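Local atomic coordinates of ribokinase, putative (Burkholderia thailandensis, PDB entry 3B1N), a protein that probably phosphorylates nucleosides as a kinase of the pfkB (ribokinase) family, and here holds the nucleoside analogue mizoribine together with ADP. Residues D12-F17 with R43-G48; G19-H24 with M104-L109; I53-N58 with T291-R296; R244-T249 with A285-Q290. One frame throughout, in Å; residues are numbered along the deposited sequence.

Contact 1 closes the first loop, pairing strand 10-16 with strand 45-47. Contact 2 opens inside that loop at 19-24 and closes at 104-109, so the two cross. Both reach the four-stranded sheet, where strands 10-16 and 101-107 are neighbours. Contact 3 opens on helix 49-59, just after strand 45-47, and closes at 291-296 near the C-terminal end of the fold. It crosses contact 2 and follows contact 1 in series. Contact 4, joining the loops 244-249 and 285-290, is nested inside contact 3. It touches all three others, through Pro289 and Asp247 to contact 1, Pro248 and Thr249 to contact 2, and Gln290 and His286 to contact 3.

Contact 1 (D12-F17 with R43-G48); sequences DNIMTF and RREFGG. With MZR (5-hydroxy-1-(beta-D-ribofuranosyl)-1H-imidazole-4-carboxamide), chain F.
Asp12 and Gly48, one from each segment, grip O3' of mizoribine. This hydroxyl donates to Asp12 OD2 at 2.5 Å and accepts from Gly48 N at 3.0 Å. The other carboxylate oxygen, Asp12 OD1, takes a hydrogen bond from the ligand O2' at 2.7 Å. The carboxylate therefore spans the ribose diol with one oxygen for each hydroxyl. The CA of Gly47 passes 3.5 Å from Asp12 OD2, close beside the carboxylate.

Behind the site, Asp12 and Glu45 form an antiparallel hydrogen-bonded pair. Asp12 N meets Glu45 O at 2.8 Å, with a nearly straight N-H...O angle of 174°, and Glu45 N returns the bond to Asp12 O. Further along, water 2 takes over, accepting from Ile14 N and donating to Arg43 O. Next to Asp12 on the strand, the amide of Asn13 lies against the aliphatic part of Arg44, with OD1 3.3 Å from Arg44 CG. In the conformer described, the Arg44 guanidinium reaches past it to Asp74 and Gln102.

Ser36 of the second subunit also binds the nucleoside. The aspartate and the Gly47-Gly48 pair resemble the sugar site of the ribokinase family, and their double grip is consistent with recognition of both ribose hydroxyls.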
# COMPACT_ATOMS: atom_id res chain seq x y z
N ASP B 12 -4.15 -3.74 -12.10
CA ASP B 12 -3.46 -3.84 -10.82
C ASP B 12 -2.04 -3.30 -10.89
O ASP B 12 -1.31 -3.65 -11.82
CB ASP B 12 -3.38 -5.30 -10.35
CG ASP B 12 -4.72 -5.87 -9.96
OD1 ASP B 12 -5.69 -5.14 -9.75
OD2 ASP B 12 -4.74 -7.09 -9.75
N ASN B 13 -1.65 -2.49 -9.91
CA ASN B 13 -0.23 -2.11 -9.73
C ASN B 13 0.18 -2.73 -8.43
O ASN B 13 -0.32 -2.33 -7.38
CB ASN B 13 -0.08 -0.59 -9.74
CG ASN B 13 -0.19 -0.04 -11.19
OD1 ASN B 13 -1.17 0.55 -11.56
ND2 ASN B 13 0.83 -0.31 -12.01
N ILE B 14 1.01 -3.77 -8.54
CA ILE B 14 1.35 -4.60 -7.39
C ILE B 14 2.78 -4.29 -6.93
O ILE B 14 3.76 -4.38 -7.72
CB ILE B 14 1.22 -6.06 -7.75
CG1 ILE B 14 -0.26 -6.37 -8.10
CG2 ILE B 14 1.67 -6.94 -6.54
CD1 ILE B 14 -0.43 -7.65 -8.89
N MET B 15 2.85 -3.97 -5.65
CA MET B 15 4.12 -3.62 -5.04
C MET B 15 4.39 -4.66 -3.98
O MET B 15 3.70 -4.72 -2.95
CB MET B 15 3.95 -2.23 -4.43
CG MET B 15 3.88 -1.13 -5.54
SD MET B 15 2.98 0.32 -5.00
CE MET B 15 1.26 -0.23 -5.24
N THR B 16 5.38 -5.50 -4.29
CA THR B 16 5.70 -6.69 -3.51
C THR B 16 6.78 -6.38 -2.47
O THR B 16 7.93 -6.15 -2.85
CB THR B 16 6.31 -7.82 -4.39
OG1 THR B 16 5.43 -8.13 -5.48
CG2 THR B 16 6.48 -9.09 -3.57
N PHE B 17 6.40 -6.38 -1.21
CA PHE B 17 7.43 -6.24 -0.13
C PHE B 17 7.99 -7.62 0.05
O PHE B 17 7.23 -8.56 0.38
CB PHE B 17 6.84 -5.72 1.16
CG PHE B 17 7.81 -5.75 2.33
CD1 PHE B 17 8.95 -4.93 2.28
CD2 PHE B 17 7.56 -6.52 3.48
CE1 PHE B 17 9.85 -4.93 3.31
CE2 PHE B 17 8.50 -6.53 4.53
CZ PHE B 17 9.65 -5.74 4.41
N ARG B 43 4.07 -1.26 -13.87
CA ARG B 43 3.51 -2.04 -14.96
C ARG B 43 2.12 -2.47 -14.56
O ARG B 43 1.93 -3.06 -13.49
CB ARG B 43 4.35 -3.28 -15.18
CG ARG B 43 4.87 -3.43 -16.57
CD ARG B 43 6.22 -4.18 -16.59
NE ARG B 43 6.34 -5.22 -15.56
CZ ARG B 43 5.63 -6.35 -15.51
NH1 ARG B 43 4.69 -6.59 -16.42
NH2 ARG B 43 5.85 -7.23 -14.54
N ARG B 44 1.15 -2.14 -15.39
CA ARG B 44 -0.20 -2.57 -15.03
C ARG B 44 -0.47 -4.00 -15.47
O ARG B 44 -0.15 -4.44 -16.57
CB ARG B 44 -1.28 -1.55 -15.45
CG ARG B 44 -1.09 -0.19 -14.78
CD ARG B 44 -2.40 0.57 -14.69
NE ARG B 44 -3.07 0.74 -15.98
CZ ARG B 44 -4.23 1.37 -16.12
NH1 ARG B 44 -4.85 1.88 -15.05
NH2 ARG B 44 -4.78 1.48 -17.34
N GLU B 45 -1.04 -4.73 -14.54
CA GLU B 45 -1.32 -6.15 -14.74
C GLU B 45 -2.83 -6.26 -14.86
O GLU B 45 -3.61 -5.48 -14.28
CB GLU B 45 -0.89 -6.97 -13.54
CG GLU B 45 0.58 -6.97 -13.15
CD GLU B 45 1.46 -7.80 -14.02
OE1 GLU B 45 1.00 -8.30 -15.08
OE2 GLU B 45 2.65 -7.95 -13.62
N PHE B 46 -3.26 -7.27 -15.59
CA PHE B 46 -4.68 -7.54 -15.68
C PHE B 46 -5.21 -8.18 -14.40
O PHE B 46 -4.66 -9.21 -13.95
CB PHE B 46 -4.95 -8.47 -16.89
CG PHE B 46 -4.57 -7.84 -18.20
CD1 PHE B 46 -5.37 -6.89 -18.78
CD2 PHE B 46 -3.35 -8.17 -18.81
CE1 PHE B 46 -5.03 -6.31 -20.01
CE2 PHE B 46 -2.98 -7.58 -20.03
CZ PHE B 46 -3.81 -6.65 -20.62
N GLY B 47 -6.28 -7.58 -13.84
CA GLY B 47 -6.74 -7.96 -12.52
C GLY B 47 -8.21 -7.72 -12.36
O GLY B 47 -8.96 -7.76 -13.33
N GLY B 48 -8.62 -7.52 -11.12
CA GLY B 48 -10.04 -7.48 -10.74
C GLY B 48 -10.49 -8.91 -10.48
O GLY B 48 -10.05 -9.88 -11.14
N1 MZR F . -13.34 -4.15 -4.77
O3 MZR F . -11.90 -5.81 -6.49
C4 MZR F . -10.87 -5.41 -5.61
C5 MZR F . -11.03 -4.52 -4.48
C6 MZR F . -12.27 -3.87 -4.05
O6 MZR F . -12.17 -3.10 -3.07
N7 MZR F . -9.77 -4.46 -3.96
C8 MZR F . -8.95 -5.23 -4.71
N9 MZR F . -9.62 -5.83 -5.74
C1' MZR F . -9.08 -6.78 -6.73
C2' MZR F . -7.77 -6.41 -7.41
O2' MZR F . -8.12 -5.75 -8.62
C3' MZR F . -7.07 -7.78 -7.55
O3' MZR F . -6.79 -8.23 -8.88
C4' MZR F . -7.99 -8.75 -6.84
O4' MZR F . -8.74 -7.93 -5.97
C5' MZR F . -7.21 -9.79 -6.07
O5' MZR F . -8.19 -10.67 -5.47
O HOH W 1 3.67 -1.99 -10.97
O HOH W 2 2.10 -4.37 -11.14

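Contact 2 (G19-H24 with M104-L109); sequences GRFREH and MITTDL
Phe21 and Asp108 meet twice, once through the backbone and once through the ring. Asp108 OD2 accepts from Phe21 N at 2.8 Å through its anti lone pair. The CB of Asp108 sits over the Phe21 ring, 3.7 Å from the centroid and 5° off the normal, a CH-pi contact. The CG of Asp108 is placed between its own backbone N and carbonyl carbon (chi1 75°). This lays the carboxylate over the CG and CD2 side of the ring. At the ring's edge, CZ touches Thr106 CG2 at 4.1 Å.

Segment 104-109 contains the end of strand 101-107 and the first loop residues after it. The strand belongs to the small lid-like sheet of the ribokinase family, which here also packs on the second subunit. The loop after strand 10-16 folds back over the strand end. Phe21 begins a 3-10 turn there and also packs on Leu35.

The carbonyl O of Gly19 accepts from Leu109 N at 2.9 Å, with the donor nearly in line with the C=O bond. The same oxygen lies 3.2 Å from Asp108 CB. Water 3 accepts from Arg22 N and donates to Asp108 OD2. Its partner OD1 takes the backbone N of Asn112.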
# COMPACT_ATOMS: atom_id res chain seq x y z
N GLY B 19 9.25 -9.74 2.13
CA GLY B 19 9.33 -9.92 3.57
C GLY B 19 7.96 -10.12 4.13
O GLY B 19 7.03 -10.39 3.37
N ARG B 20 7.84 -9.99 5.43
CA ARG B 20 6.61 -10.24 6.17
C ARG B 20 6.33 -9.02 7.01
O ARG B 20 7.17 -8.65 7.85
CB ARG B 20 6.79 -11.47 7.07
CG ARG B 20 6.79 -12.80 6.23
CD ARG B 20 7.13 -13.99 7.16
NE ARG B 20 6.11 -14.23 8.19
CZ ARG B 20 6.33 -14.21 9.49
NH1 ARG B 20 7.52 -13.91 9.99
NH2 ARG B 20 5.35 -14.49 10.31
N PHE B 21 5.16 -8.40 6.83
CA PHE B 21 4.79 -7.26 7.71
C PHE B 21 4.87 -7.57 9.20
O PHE B 21 5.23 -6.72 9.98
CB PHE B 21 3.37 -6.73 7.42
CG PHE B 21 3.16 -6.25 6.01
CD1 PHE B 21 4.15 -5.64 5.29
CD2 PHE B 21 1.86 -6.34 5.45
CE1 PHE B 21 3.97 -5.18 3.93
CE2 PHE B 21 1.64 -5.87 4.12
CZ PHE B 21 2.67 -5.32 3.36
N ARG B 22 4.59 -8.80 9.62
CA ARG B 22 4.66 -9.13 11.02
C ARG B 22 6.05 -8.88 11.63
O ARG B 22 6.13 -8.71 12.84
CB ARG B 22 4.33 -10.62 11.23
CG ARG B 22 2.82 -10.87 11.07
CD ARG B 22 2.55 -12.41 11.14
NE ARG B 22 1.12 -12.72 10.91
CZ ARG B 22 0.22 -12.89 11.86
NH1 ARG B 22 0.56 -12.75 13.13
NH2 ARG B 22 -1.04 -13.20 11.50
N GLU B 23 7.09 -8.92 10.81
CA GLU B 23 8.46 -8.74 11.29
C GLU B 23 8.80 -7.27 11.43
O GLU B 23 9.92 -6.94 11.84
CB GLU B 23 9.45 -9.40 10.34
CG GLU B 23 9.25 -10.92 10.27
CD GLU B 23 10.14 -11.56 9.23
OE1 GLU B 23 11.17 -10.97 8.81
OE2 GLU B 23 9.80 -12.68 8.78
N HIS B 24 7.85 -6.39 11.09
CA HIS B 24 8.18 -4.93 11.03
C HIS B 24 7.17 -4.12 11.79
O HIS B 24 7.21 -2.87 11.69
CB HIS B 24 8.27 -4.48 9.59
CG HIS B 24 9.35 -5.18 8.85
ND1 HIS B 24 10.67 -4.76 8.89
CD2 HIS B 24 9.34 -6.32 8.11
CE1 HIS B 24 11.42 -5.60 8.19
NE2 HIS B 24 10.63 -6.56 7.71
N MET B 104 -4.04 -0.27 -6.38
CA MET B 104 -2.64 -0.14 -6.01
C MET B 104 -2.47 -1.04 -4.80
O MET B 104 -3.03 -0.78 -3.75
CB MET B 104 -2.32 1.34 -5.68
CG MET B 104 -2.63 2.34 -6.79
SD MET B 104 -1.35 2.30 -8.07
CE MET B 104 0.12 2.74 -7.16
N ILE B 105 -1.81 -2.17 -5.00
CA ILE B 105 -1.76 -3.25 -4.02
C ILE B 105 -0.36 -3.42 -3.43
O ILE B 105 0.58 -3.66 -4.16
CB ILE B 105 -2.15 -4.58 -4.75
CG1 ILE B 105 -3.49 -4.42 -5.45
CG2 ILE B 105 -2.11 -5.82 -3.77
CD1 ILE B 105 -3.88 -5.69 -6.33
N THR B 106 -0.26 -3.28 -2.10
CA THR B 106 1.02 -3.62 -1.45
C THR B 106 0.94 -4.94 -0.73
O THR B 106 0.06 -5.13 0.11
CB THR B 106 1.50 -2.54 -0.55
OG1 THR B 106 1.57 -1.33 -1.30
CG2 THR B 106 2.89 -3.00 0.01
N THR B 107 1.76 -5.91 -1.17
CA THR B 107 1.68 -7.24 -0.62
C THR B 107 2.91 -7.57 0.24
O THR B 107 3.95 -6.94 0.09
CB THR B 107 1.42 -8.30 -1.77
OG1 THR B 107 1.54 -9.61 -1.24
CG2 THR B 107 2.36 -8.12 -2.97
N ASP B 108 2.76 -8.53 1.13
CA ASP B 108 3.93 -9.19 1.69
C ASP B 108 3.88 -10.64 1.29
O ASP B 108 2.99 -11.02 0.48
CB ASP B 108 4.11 -8.99 3.21
CG ASP B 108 3.14 -9.80 4.06
OD1 ASP B 108 2.31 -10.59 3.53
OD2 ASP B 108 3.21 -9.69 5.29
N LEU B 109 4.78 -11.45 1.82
CA LEU B 109 4.91 -12.85 1.38
C LEU B 109 3.89 -13.75 2.06
O LEU B 109 3.55 -14.80 1.47
CB LEU B 109 6.35 -13.36 1.51
CG LEU B 109 7.34 -12.52 0.66
CD1 LEU B 109 8.83 -12.93 0.91
CD2 LEU B 109 7.04 -12.35 -0.85
O HOH W 3 3.50 -10.96 7.85

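Contact 3 (I53-N58 with T291-R296); sequences IAYALN and TYAPTR
The two backbones stay well apart, with the CA atoms of Ala56 and Ala293 the nearest at 9.2 Å. Residues 53-58 are a turn and a half of helix 49-59. Residues 291-296 run as an irregular loop up to the start of helix 296-307. Two tyrosines span the gap.

Tyr55 points from the helix toward the loop, its CG anti to the backbone N (chi1 178°). Its hydroxyl donates to the carbonyl O of Tyr292 at 2.6 Å. The donor is tilted 28° from the carbonyl plane, but the oxygen lies in the plane of the Tyr55 ring, at its edge. The two side chains run antiparallel and pair as an offset edge-to-face stack. The edge of Tyr55 is turned to the face of Tyr292, with centroids 5.6 Å apart and planes at 68°. The closest ring carbons are Tyr55 CE2 and Tyr292 CE1, 3.7 Å apart. At the far end, Tyr292 OH rests 3.4 Å from Ala56 CB, while Ala293 CB packs beside the Tyr55 hydroxyl.

The contact joins helix 49-59, which follows Gly47-Gly48 and carries the nucleoside-binding Asn52 of this pfkB-family fold, to the loop before the last helix. Tyr292 is further packed by Ala254 of helix 251-264 and by Met279 and Leu282 of helix 269-284. Thr295 then N-caps helix 296-307. Helix 49-59 rests its other side on strand 64-71 through Ala54 and Leu57.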
# COMPACT_ATOMS: atom_id res chain seq x y z
N ILE B 53 -10.90 -14.65 -11.60
CA ILE B 53 -11.62 -15.91 -11.41
C ILE B 53 -11.95 -16.48 -12.77
O ILE B 53 -11.80 -17.70 -12.96
CB ILE B 53 -12.90 -15.68 -10.56
CG1 ILE B 53 -12.53 -15.32 -9.11
CG2 ILE B 53 -13.82 -16.95 -10.61
CD1 ILE B 53 -13.70 -14.71 -8.35
N ALA B 54 -12.40 -15.63 -13.70
CA ALA B 54 -12.68 -16.13 -15.05
C ALA B 54 -11.43 -16.66 -15.71
O ALA B 54 -11.50 -17.64 -16.45
CB ALA B 54 -13.31 -15.05 -15.91
N TYR B 55 -10.28 -16.02 -15.50
CA TYR B 55 -9.03 -16.48 -16.13
C TYR B 55 -8.74 -17.93 -15.66
O TYR B 55 -8.37 -18.78 -16.49
CB TYR B 55 -7.89 -15.52 -15.77
CG TYR B 55 -6.55 -15.94 -16.34
CD1 TYR B 55 -6.25 -15.69 -17.68
CD2 TYR B 55 -5.64 -16.59 -15.55
CE1 TYR B 55 -5.04 -16.12 -18.23
CE2 TYR B 55 -4.40 -16.99 -16.09
CZ TYR B 55 -4.14 -16.76 -17.41
OH TYR B 55 -2.93 -17.16 -17.99
N ALA B 56 -8.88 -18.18 -14.37
CA ALA B 56 -8.67 -19.51 -13.81
C ALA B 56 -9.65 -20.53 -14.38
O ALA B 56 -9.22 -21.61 -14.81
CB ALA B 56 -8.74 -19.49 -12.29
N LEU B 57 -10.91 -20.15 -14.46
CA LEU B 57 -11.93 -21.09 -14.98
C LEU B 57 -11.61 -21.38 -16.45
O LEU B 57 -11.72 -22.55 -16.89
CB LEU B 57 -13.31 -20.52 -14.72
CG LEU B 57 -14.43 -21.45 -15.18
CD1 LEU B 57 -14.28 -22.80 -14.46
CD2 LEU B 57 -15.73 -20.77 -14.75
N ASN B 58 -11.17 -20.37 -17.20
CA ASN B 58 -10.81 -20.51 -18.62
C ASN B 58 -9.59 -21.40 -18.82
O ASN B 58 -9.54 -22.23 -19.77
CB ASN B 58 -10.60 -19.10 -19.22
CG ASN B 58 -10.54 -19.12 -20.73
OD1 ASN B 58 -11.50 -19.56 -21.38
ND2 ASN B 58 -9.42 -18.69 -21.28
N THR B 291 -0.73 -14.17 -14.72
CA THR B 291 0.35 -14.47 -15.67
C THR B 291 0.72 -15.95 -15.72
O THR B 291 1.24 -16.40 -16.76
CB THR B 291 1.56 -13.58 -15.49
OG1 THR B 291 2.24 -13.93 -14.28
CG2 THR B 291 1.11 -12.14 -15.42
N TYR B 292 0.43 -16.70 -14.66
CA TYR B 292 0.52 -18.16 -14.75
C TYR B 292 -0.31 -18.68 -15.91
O TYR B 292 -1.43 -18.22 -16.15
CB TYR B 292 0.15 -18.84 -13.42
CG TYR B 292 -1.35 -18.90 -13.07
CD1 TYR B 292 -2.12 -17.74 -12.96
CD2 TYR B 292 -1.97 -20.14 -12.88
CE1 TYR B 292 -3.48 -17.85 -12.63
CE2 TYR B 292 -3.30 -20.26 -12.55
CZ TYR B 292 -4.06 -19.07 -12.45
OH TYR B 292 -5.40 -19.19 -12.16
N ALA B 293 0.29 -19.54 -16.72
CA ALA B 293 -0.40 -20.03 -17.90
C ALA B 293 -0.14 -21.53 -18.11
O ALA B 293 0.33 -21.94 -19.22
CB ALA B 293 0.02 -19.20 -19.14
N PRO B 294 -0.47 -22.38 -17.11
CA PRO B 294 -0.39 -23.82 -17.30
C PRO B 294 -1.33 -24.31 -18.40
O PRO B 294 -2.45 -23.81 -18.56
CB PRO B 294 -0.80 -24.39 -15.93
CG PRO B 294 -1.81 -23.33 -15.43
CD PRO B 294 -1.19 -22.02 -15.87
N THR B 295 -0.86 -25.30 -19.15
CA THR B 295 -1.76 -25.99 -20.04
C THR B 295 -2.67 -26.85 -19.23
O THR B 295 -2.44 -27.20 -18.05
CB THR B 295 -1.02 -26.88 -21.06
OG1 THR B 295 -0.37 -27.93 -20.36
CG2 THR B 295 -0.01 -26.06 -21.87
N ARG B 296 -3.77 -27.23 -19.86
CA ARG B 296 -4.68 -28.07 -19.15
C ARG B 296 -4.05 -29.43 -18.79
O ARG B 296 -4.26 -29.96 -17.71
CB ARG B 296 -5.95 -28.25 -20.00
CG ARG B 296 -6.94 -29.04 -19.28
CD ARG B 296 -7.57 -28.13 -18.27
NE ARG B 296 -8.72 -28.73 -17.58
CZ ARG B 296 -8.59 -29.66 -16.65
NH1 ARG B 296 -7.38 -30.08 -16.32
NH2 ARG B 296 -9.66 -30.13 -16.05

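Contact 4 (R244-T249 with A285-Q290); sequences RVIDPT and AHQGPQ
Asp247 reaches from its loop straight at the backbone of 285-290. Its CB lies 3.6 Å from His286 O, and also touches Gln287 OE1. CG stands anti to the backbone N (chi1 -178°), which carries the carboxylate across. OD2 accepts from Gly288 N at 2.9 Å, on its anti side. The amide of Gln287 lies nearly parallel to the carboxylate, the planes 11° apart. Gln287 NE2 comes within 3.2 Å of Asp247 OD2, but at too poor an angle for a hydrogen bond. The other oxygen, OD1, turns back on its own segment. It takes Thr249 OG1 at 2.8 Å on the syn side and Thr249 N from above the carboxylate plane.

The bond from Thr249 N makes an Asx turn. It shapes the run Asp247-Pro248-Thr249 that leads into helix 251-264. The sequence resembles the D-T-x-G-A-G-D motif of ribokinase-family enzymes, whose last aspartate corresponds to Asp253, seen here in the nucleoside pocket. Lys283 NZ bridges the same two loops, donating to Asp247 O and Gly288 O.

At the other end Arg244 NE donates to Ala285 O at 2.8 Å, and NH2 adds a weak bond to the same oxygen. Ile246 CG1 lies over one face of the Arg244 guanidinium, toward its rim, and also touches Ala285 O at 3.4 Å. The CG2 branch of Ile246 faces the backbone N and the side chain of Gln287. Arg244 O is buried without a hydrogen-bonding partner, and Ala285 CA approaches it at 3.3 Å. Thr249 O meets Pro289 CA at 3.5 Å, and the Pro289 ring packs on Asp12 and Asn52.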
# COMPACT_ATOMS: atom_id res chain seq x y z
N ARG B 244 7.71 -21.87 -6.35
CA ARG B 244 8.39 -20.71 -5.77
C ARG B 244 7.26 -19.76 -5.40
O ARG B 244 6.14 -19.91 -5.90
CB ARG B 244 9.37 -20.07 -6.76
CG ARG B 244 8.71 -19.57 -8.04
CD ARG B 244 9.69 -19.13 -9.18
NE ARG B 244 8.91 -18.54 -10.28
CZ ARG B 244 9.39 -17.76 -11.26
NH1 ARG B 244 10.68 -17.41 -11.34
NH2 ARG B 244 8.54 -17.29 -12.17
N VAL B 245 7.56 -18.82 -4.51
CA VAL B 245 6.60 -17.79 -4.11
C VAL B 245 7.05 -16.44 -4.64
O VAL B 245 8.03 -15.82 -4.16
CB VAL B 245 6.43 -17.70 -2.57
CG1 VAL B 245 5.51 -16.53 -2.17
CG2 VAL B 245 5.91 -19.08 -2.01
N ILE B 246 6.32 -15.98 -5.64
CA ILE B 246 6.62 -14.70 -6.28
C ILE B 246 5.61 -13.64 -5.86
O ILE B 246 5.99 -12.52 -5.43
CB ILE B 246 6.64 -14.88 -7.81
CG1 ILE B 246 7.75 -15.88 -8.21
CG2 ILE B 246 6.82 -13.57 -8.50
CD1 ILE B 246 9.17 -15.39 -7.84
N ASP B 247 4.31 -13.96 -5.95
CA ASP B 247 3.28 -12.93 -5.74
C ASP B 247 1.98 -13.60 -5.32
O ASP B 247 1.40 -14.34 -6.13
CB ASP B 247 3.02 -12.18 -7.06
CG ASP B 247 1.99 -11.06 -6.91
OD1 ASP B 247 1.54 -10.75 -5.77
OD2 ASP B 247 1.63 -10.50 -7.95
N PRO B 248 1.54 -13.39 -4.09
CA PRO B 248 0.26 -14.03 -3.69
C PRO B 248 -0.99 -13.34 -4.21
O PRO B 248 -2.10 -13.89 -3.98
CB PRO B 248 0.25 -13.95 -2.17
CG PRO B 248 1.38 -13.10 -1.78
CD PRO B 248 2.28 -12.77 -2.96
N THR B 249 -0.89 -12.18 -4.84
CA THR B 249 -2.07 -11.46 -5.27
C THR B 249 -2.87 -12.30 -6.27
O THR B 249 -2.35 -12.68 -7.30
CB THR B 249 -1.70 -10.16 -6.03
OG1 THR B 249 -0.86 -9.41 -5.18
CG2 THR B 249 -2.95 -9.33 -6.31
N ALA B 285 3.42 -18.77 -8.16
CA ALA B 285 4.74 -18.90 -8.77
C ALA B 285 5.06 -17.83 -9.83
O ALA B 285 6.15 -17.85 -10.43
CB ALA B 285 4.93 -20.31 -9.34
N HIS B 286 4.12 -16.90 -10.07
CA HIS B 286 4.31 -15.90 -11.10
C HIS B 286 3.76 -14.56 -10.62
O HIS B 286 2.88 -14.51 -9.76
CB HIS B 286 3.65 -16.33 -12.42
CG HIS B 286 4.11 -17.66 -12.90
ND1 HIS B 286 5.20 -17.83 -13.73
CD2 HIS B 286 3.66 -18.91 -12.60
CE1 HIS B 286 5.39 -19.12 -13.93
NE2 HIS B 286 4.46 -19.80 -13.27
N GLN B 287 4.27 -13.49 -11.21
CA GLN B 287 3.96 -12.12 -10.80
C GLN B 287 2.68 -11.71 -11.47
O GLN B 287 2.63 -11.76 -12.71
CB GLN B 287 5.09 -11.21 -11.33
CG GLN B 287 4.88 -9.75 -11.06
CD GLN B 287 4.72 -9.47 -9.61
OE1 GLN B 287 5.42 -10.06 -8.78
NE2 GLN B 287 3.77 -8.58 -9.27
N GLY B 288 1.69 -11.25 -10.71
CA GLY B 288 0.45 -10.79 -11.32
C GLY B 288 -0.59 -11.86 -11.00
O GLY B 288 -0.26 -13.04 -10.85
N PRO B 289 -1.87 -11.48 -10.96
CA PRO B 289 -2.91 -12.50 -10.71
C PRO B 289 -3.17 -13.43 -11.90
O PRO B 289 -3.74 -14.50 -11.66
CB PRO B 289 -4.17 -11.67 -10.37
CG PRO B 289 -3.86 -10.29 -10.83
CD PRO B 289 -2.39 -10.09 -10.88
N GLN B 290 -2.77 -13.06 -13.13
CA GLN B 290 -3.14 -13.87 -14.30
C GLN B 290 -1.96 -14.23 -15.20
O GLN B 290 -2.17 -14.64 -16.35
CB GLN B 290 -4.22 -13.16 -15.13
CG GLN B 290 -5.53 -12.82 -14.40
CD GLN B 290 -6.44 -11.96 -15.29
OE1 GLN B 290 -6.41 -12.09 -16.55
NE2 GLN B 290 -7.31 -11.18 -14.67